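Local structure of annexin A8 (Homo sapiens, 1W3W) at residues 101-106 against 133-138; 96-101 against 117-122. The protein binds calcium and, in its presence, acidic phospholipids, and acts as an anticoagulant that indirectly inhibits the thromboplastin-specific complex. All coordinates share one frame; numbering follows the deposited sequence.

How the contacts relate
Both contacts lie in the second annexin repeat and start from helix 96-107, the first of the three helices involved. From there the chain runs into helix 113-122, whose segment 117-122 turns back on 96-101 and closes the shorter loop, contact 2, with 15 residues between its segments. It continues into helix 125-139, where 133-138 reaches 101-106 and closes contact 1 over 26 residues. The two loops cross, since their segments alternate along the chain, and they share Glu101. Their centres are about 9 Å apart, and they touch directly: Leu102 packs on Ile119, and Arg96 forms a salt bridge with Asp138. Together they tie helix 96-107 to the two helices that follow it.

Contact 1: 101-106 against 133-138; sequences ELHDAM and KAYEED
Tyr135 reaches across from helix 125-139 and lays its ring beside the backbone of His103, with CE2 3.8 Å from His103 N, which sits at the ring edge. The same CE2 lies 4.0 Å from His103 CB and 4.3 Å from Leu102 CB. Further out along the ring, Met106 closes in with its terminal methyl, CE standing 3.7 Å from Tyr135 OH; bent at its last torsion, the chain turns that methyl back toward the phenol. The imidazole of His103 lies obliquely to the phenol, ring centroids 6.0 Å apart and planes inclined at 59°. CG anti to the backbone N (chi1 -173°) carries the Tyr135 ring to helix 96-107, and its hydroxyl is hydrogen-bonded to Asp146 of helix 143-150. A leucine here would probably leave Asp146 without this phenol partner and open a gap beside His103 and Met106. Tyr139, one turn on, stacks on His103 and meets Tyr135 edge-to-face. The helix segments cross at -63° with axes 11.0 Å apart, a separation bridged by the tyrosine. In this helix packing inside the second annexin repeat, away from the calcium site, helix 143-150 adds Leu143 against Leu102 and Tyr135, while helix 113-122 packs Leu120 on Leu102.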
loop_
_atom_site.group_PDB
_atom_site.type_symbol
_atom_site.label_atom_id
_atom_site.label_comp_id
_atom_site.label_asym_id
_atom_site.label_seq_id
_atom_site.Cartn_x
_atom_site.Cartn_y
_atom_site.Cartn_z
ATOM N N GLU A 101 -0.998 -9.419 -2.655
ATOM C CA GLU A 101 -1.477 -8.359 -3.532
ATOM C C GLU A 101 -0.623 -8.225 -4.801
ATOM O O GLU A 101 -1.157 -8.030 -5.889
ATOM C CB GLU A 101 -1.535 -7.026 -2.781
ATOM C CG GLU A 101 -2.627 -6.982 -1.732
ATOM C CD GLU A 101 -4.017 -6.962 -2.334
ATOM O OE1 GLU A 101 -4.822 -7.836 -1.977
ATOM O OE2 GLU A 101 -4.310 -6.075 -3.156
ATOM N N LEU A 102 0.691 -8.317 -4.657
ATOM C CA LEU A 102 1.594 -8.195 -5.802
ATOM C C LEU A 102 1.418 -9.386 -6.769
ATOM O O LEU A 102 1.382 -9.214 -7.989
ATOM C CB LEU A 102 3.051 -8.107 -5.336
ATOM C CG LEU A 102 3.458 -6.804 -4.639
ATOM C CD1 LEU A 102 4.780 -6.968 -3.902
ATOM C CD2 LEU A 102 3.544 -5.646 -5.628
ATOM N N HIS A 103 1.297 -10.583 -6.205
ATOM C CA HIS A 103 1.042 -11.799 -6.996
ATOM C C HIS A 103 -0.260 -11.674 -7.768
ATOM O O HIS A 103 -0.292 -11.945 -8.969
ATOM C CB HIS A 103 0.979 -13.023 -6.088
ATOM C CG HIS A 103 0.866 -14.333 -6.817
ATOM N ND1 HIS A 103 1.959 -14.997 -7.336
ATOM C CD2 HIS A 103 -0.206 -15.119 -7.076
ATOM C CE1 HIS A 103 1.564 -16.135 -7.883
ATOM N NE2 HIS A 103 0.254 -16.231 -7.742
ATOM N N ASP A 104 -1.326 -11.264 -7.077
ATOM C CA ASP A 104 -2.621 -11.066 -7.703
ATOM C C ASP A 104 -2.553 -10.027 -8.817
ATOM O O ASP A 104 -3.254 -10.151 -9.815
ATOM C CB ASP A 104 -3.681 -10.614 -6.699
ATOM C CG ASP A 104 -4.126 -11.710 -5.760
ATOM O OD1 ASP A 104 -3.705 -12.884 -5.911
ATOM O OD2 ASP A 104 -4.879 -11.457 -4.799
ATOM N N ALA A 105 -1.720 -9.002 -8.647
ATOM C CA ALA A 105 -1.595 -7.952 -9.652
ATOM C C ALA A 105 -1.030 -8.473 -10.968
ATOM O O ALA A 105 -1.296 -7.889 -12.014
ATOM C CB ALA A 105 -0.732 -6.810 -9.145
ATOM N N MET A 106 -0.231 -9.542 -10.907
ATOM C CA MET A 106 0.436 -10.098 -12.079
ATOM C C MET A 106 -0.128 -11.435 -12.601
ATOM O O MET A 106 0.094 -11.749 -13.755
ATOM C CB MET A 106 1.923 -10.277 -11.794
ATOM C CG MET A 106 2.689 -8.975 -11.743
ATOM S SD MET A 106 4.405 -9.220 -11.399
ATOM C CE MET A 106 4.340 -9.501 -9.650
ATOM N N LYS A 133 10.844 -11.852 0.626
ATOM C CA LYS A 133 11.009 -13.169 1.225
ATOM C C LYS A 133 9.683 -13.904 1.269
ATOM O O LYS A 133 9.611 -15.087 0.937
ATOM C CB LYS A 133 11.594 -13.040 2.637
ATOM C CG LYS A 133 11.616 -14.349 3.424
ATOM C CD LYS A 133 12.814 -14.426 4.389
ATOM C CE LYS A 133 12.636 -13.520 5.609
ATOM N NZ LYS A 133 13.169 -14.165 6.860
ATOM N N ALA A 134 8.622 -13.204 1.669
ATOM C CA ALA A 134 7.291 -13.791 1.736
ATOM C C ALA A 134 6.813 -14.237 0.355
ATOM O O ALA A 134 6.215 -15.305 0.225
ATOM C CB ALA A 134 6.289 -12.794 2.342
ATOM N N TYR A 135 7.072 -13.416 -0.659
ATOM C CA TYR A 135 6.653 -13.705 -2.031
ATOM C C TYR A 135 7.306 -14.990 -2.569
ATOM O O TYR A 135 6.644 -15.794 -3.216
ATOM C CB TYR A 135 6.984 -12.527 -2.939
ATOM C CG TYR A 135 6.452 -12.626 -4.349
ATOM C CD1 TYR A 135 7.126 -13.370 -5.322
ATOM C CD2 TYR A 135 5.296 -11.953 -4.727
ATOM C CE1 TYR A 135 6.645 -13.462 -6.622
ATOM C CE2 TYR A 135 4.814 -12.024 -6.018
ATOM C CZ TYR A 135 5.494 -12.783 -6.964
ATOM O OH TYR A 135 5.020 -12.848 -8.240
ATOM N N GLU A 136 8.594 -15.174 -2.305
ATOM C CA GLU A 136 9.286 -16.380 -2.753
ATOM C C GLU A 136 8.823 -17.622 -1.993
ATOM O O GLU A 136 8.668 -18.686 -2.595
ATOM C CB GLU A 136 10.804 -16.226 -2.660
ATOM C CG GLU A 136 11.526 -16.926 -3.804
ATOM C CD GLU A 136 12.982 -17.188 -3.502
ATOM O OE1 GLU A 136 13.684 -16.225 -3.111
ATOM O OE2 GLU A 136 13.418 -18.357 -3.650
ATOM N N GLU A 137 8.573 -17.470 -0.692
ATOM C CA GLU A 137 8.091 -18.563 0.157
ATOM C C GLU A 137 6.708 -19.063 -0.258
ATOM O O GLU A 137 6.456 -20.263 -0.259
ATOM C CB GLU A 137 8.060 -18.143 1.638
ATOM C CG GLU A 137 9.404 -18.224 2.351
ATOM C CD GLU A 137 9.406 -17.552 3.727
ATOM O OE1 GLU A 137 8.309 -17.239 4.251
ATOM O OE2 GLU A 137 10.518 -17.335 4.292
ATOM N N ASP A 138 5.821 -18.145 -0.633
ATOM C CA ASP A 138 4.434 -18.492 -0.896
ATOM C C ASP A 138 4.193 -18.862 -2.352
ATOM O O ASP A 138 3.294 -19.644 -2.633
ATOM C CB ASP A 138 3.502 -17.339 -0.513
ATOM C CG ASP A 138 3.363 -17.178 0.984
ATOM O OD1 ASP A 138 2.900 -16.105 1.414
ATOM O OD2 ASP A 138 3.705 -18.061 1.805
#

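Contact 2: 96-101 against 117-122; sequences RYEAKE and IEILAS
Apolar packing joins the segments through Ile119. CD1, at the end of the longer branch, rests 4.1 Å from Glu101 CB and 4.0 Å from the carbonyl oxygen Glu98 O; the shorter branch sets CG2 4.2 Å from Glu98 CG. Because CG1 is anti to the carbonyl carbon (chi1 -64°) and the chain runs on extended, CD1 arrives against helix 96-107 between these two glutamates. Only their aliphatic parts and backbone meet the isoleucine. The Glu101 CG methylene lies over the rim of one face of the Tyr97 ring, 3.9 Å above its plane.

The carboxylates find salt-bridge partners beyond the two segments. Glu98 bends at chi2 and places its carboxylate against Arg123 and the backbone N of Tyr95. Glu101 and Glu118 both bind Arg278, which probably offsets the proximity of their like charges, with 6.8 Å between Glu101 OE2 and Glu118 OE2. Within helix 113-122, Ser122 OG donates a 2.6 Å hydrogen bond to Glu118 O, which accepts from Ser122 N on the opposite face of its carbonyl plane.

This buried packing within the second annexin repeat is flanked by helix 273-283, bearing Arg278, by helix 125-139 against Glu98 and Ala99, and by helix 254-266 against Glu118 and Ser122.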
loop_
_atom_site.group_PDB
_atom_site.type_symbol
_atom_site.label_atom_id
_atom_site.label_comp_id
_atom_site.label_asym_id
_atom_site.label_seq_id
_atom_site.Cartn_x
_atom_site.Cartn_y
_atom_site.Cartn_z
ATOM N N ARG A 96 3.351 -10.769 4.095
ATOM C CA ARG A 96 2.639 -11.783 3.340
ATOM C C ARG A 96 1.425 -11.204 2.636
ATOM O O ARG A 96 1.124 -11.611 1.518
ATOM C CB ARG A 96 2.229 -12.947 4.244
ATOM C CG ARG A 96 3.425 -13.698 4.778
ATOM C CD ARG A 96 3.121 -15.081 5.331
ATOM N NE ARG A 96 2.251 -15.833 4.424
ATOM C CZ ARG A 96 1.535 -16.899 4.767
ATOM N NH1 ARG A 96 1.576 -17.384 6.008
ATOM N NH2 ARG A 96 0.768 -17.488 3.856
ATOM N N TYR A 97 0.758 -10.227 3.252
ATOM C CA TYR A 97 -0.383 -9.572 2.621
ATOM C C TYR A 97 0.015 -8.861 1.333
ATOM O O TYR A 97 -0.604 -9.060 0.286
ATOM C CB TYR A 97 -1.025 -8.558 3.570
ATOM C CG TYR A 97 -2.198 -7.843 2.957
ATOM C CD1 TYR A 97 -3.212 -8.554 2.307
ATOM C CD2 TYR A 97 -2.314 -6.462 3.033
ATOM C CE1 TYR A 97 -4.295 -7.900 1.752
ATOM C CE2 TYR A 97 -3.403 -5.808 2.491
ATOM C CZ TYR A 97 -4.386 -6.528 1.842
ATOM O OH TYR A 97 -5.465 -5.869 1.290
ATOM N N GLU A 98 1.050 -8.029 1.414
ATOM C CA GLU A 98 1.551 -7.299 0.246
ATOM C C GLU A 98 2.052 -8.245 -0.854
ATOM O O GLU A 98 1.830 -8.001 -2.039
ATOM C CB GLU A 98 2.650 -6.304 0.645
ATOM C CG GLU A 98 2.123 -5.074 1.365
ATOM C CD GLU A 98 2.113 -5.220 2.877
ATOM O OE1 GLU A 98 2.092 -4.182 3.550
ATOM O OE2 GLU A 98 2.128 -6.353 3.404
ATOM N N ALA A 99 2.722 -9.322 -0.455
ATOM C CA ALA A 99 3.150 -10.354 -1.399
ATOM C C ALA A 99 1.963 -10.955 -2.157
ATOM O O ALA A 99 2.055 -11.180 -3.364
ATOM C CB ALA A 99 3.915 -11.433 -0.691
ATOM N N LYS A 100 0.863 -11.205 -1.460
ATOM C CA LYS A 100 -0.348 -11.707 -2.094
ATOM C C LYS A 100 -0.920 -10.683 -3.072
ATOM O O LYS A 100 -1.279 -11.036 -4.192
ATOM C CB LYS A 100 -1.401 -12.086 -1.056
ATOM C CG LYS A 100 -2.735 -12.613 -1.651
ATOM C CD LYS A 100 -3.929 -11.841 -1.105
ATOM C CE LYS A 100 -5.262 -12.568 -1.367
ATOM N NZ LYS A 100 -5.484 -12.829 -2.815
ATOM N N GLU A 101 -0.998 -9.419 -2.655
ATOM C CA GLU A 101 -1.477 -8.359 -3.532
ATOM C C GLU A 101 -0.623 -8.225 -4.801
ATOM O O GLU A 101 -1.157 -8.030 -5.889
ATOM C CB GLU A 101 -1.535 -7.026 -2.781
ATOM C CG GLU A 101 -2.627 -6.982 -1.732
ATOM C CD GLU A 101 -4.017 -6.962 -2.334
ATOM O OE1 GLU A 101 -4.822 -7.836 -1.977
ATOM O OE2 GLU A 101 -4.310 -6.075 -3.156
ATOM N N ILE A 117 3.231 -0.298 -8.265
ATOM C CA ILE A 117 3.828 1.021 -8.012
ATOM C C ILE A 117 3.628 1.465 -6.553
ATOM O O ILE A 117 4.571 1.890 -5.878
ATOM C CB ILE A 117 3.198 2.067 -8.980
ATOM C CG1 ILE A 117 3.714 1.839 -10.409
ATOM C CG2 ILE A 117 3.474 3.495 -8.516
ATOM C CD1 ILE A 117 2.853 2.440 -11.511
ATOM N N GLU A 118 2.383 1.377 -6.093
ATOM C CA GLU A 118 2.000 1.803 -4.750
ATOM C C GLU A 118 2.825 1.092 -3.703
ATOM O O GLU A 118 3.385 1.724 -2.817
ATOM C CB GLU A 118 0.502 1.540 -4.533
ATOM C CG GLU A 118 0.003 1.677 -3.102
ATOM C CD GLU A 118 -1.322 0.960 -2.910
ATOM O OE1 GLU A 118 -2.330 1.412 -3.474
ATOM O OE2 GLU A 118 -1.351 -0.056 -2.200
ATOM N N ILE A 119 2.889 -0.224 -3.790
ATOM C CA ILE A 119 3.584 -0.988 -2.772
ATOM C C ILE A 119 5.092 -0.747 -2.829
ATOM O O ILE A 119 5.720 -0.472 -1.792
ATOM C CB ILE A 119 3.250 -2.475 -2.866
ATOM C CG1 ILE A 119 1.764 -2.674 -2.569
ATOM C CG2 ILE A 119 4.081 -3.253 -1.863
ATOM C CD1 ILE A 119 1.291 -4.089 -2.729
ATOM N N LEU A 120 5.673 -0.812 -4.023
ATOM C CA LEU A 120 7.127 -0.675 -4.137
ATOM C C LEU A 120 7.628 0.731 -3.756
ATOM O O LEU A 120 8.716 0.877 -3.198
ATOM C CB LEU A 120 7.624 -1.078 -5.533
ATOM C CG LEU A 120 7.978 -2.567 -5.688
ATOM C CD1 LEU A 120 6.861 -3.476 -5.232
ATOM C CD2 LEU A 120 8.383 -2.910 -7.117
ATOM N N ALA A 121 6.838 1.756 -4.041
ATOM C CA ALA A 121 7.241 3.127 -3.737
ATOM C C ALA A 121 6.998 3.539 -2.288
ATOM O O ALA A 121 7.716 4.395 -1.753
ATOM C CB ALA A 121 6.560 4.084 -4.677
ATOM N N SER A 122 6.008 2.951 -1.633
ATOM C CA SER A 122 5.595 3.443 -0.316
ATOM C C SER A 122 6.180 2.625 0.831
ATOM O O SER A 122 6.102 3.031 1.980
ATOM C CB SER A 122 4.072 3.490 -0.215
ATOM O OG SER A 122 3.527 2.184 -0.277
#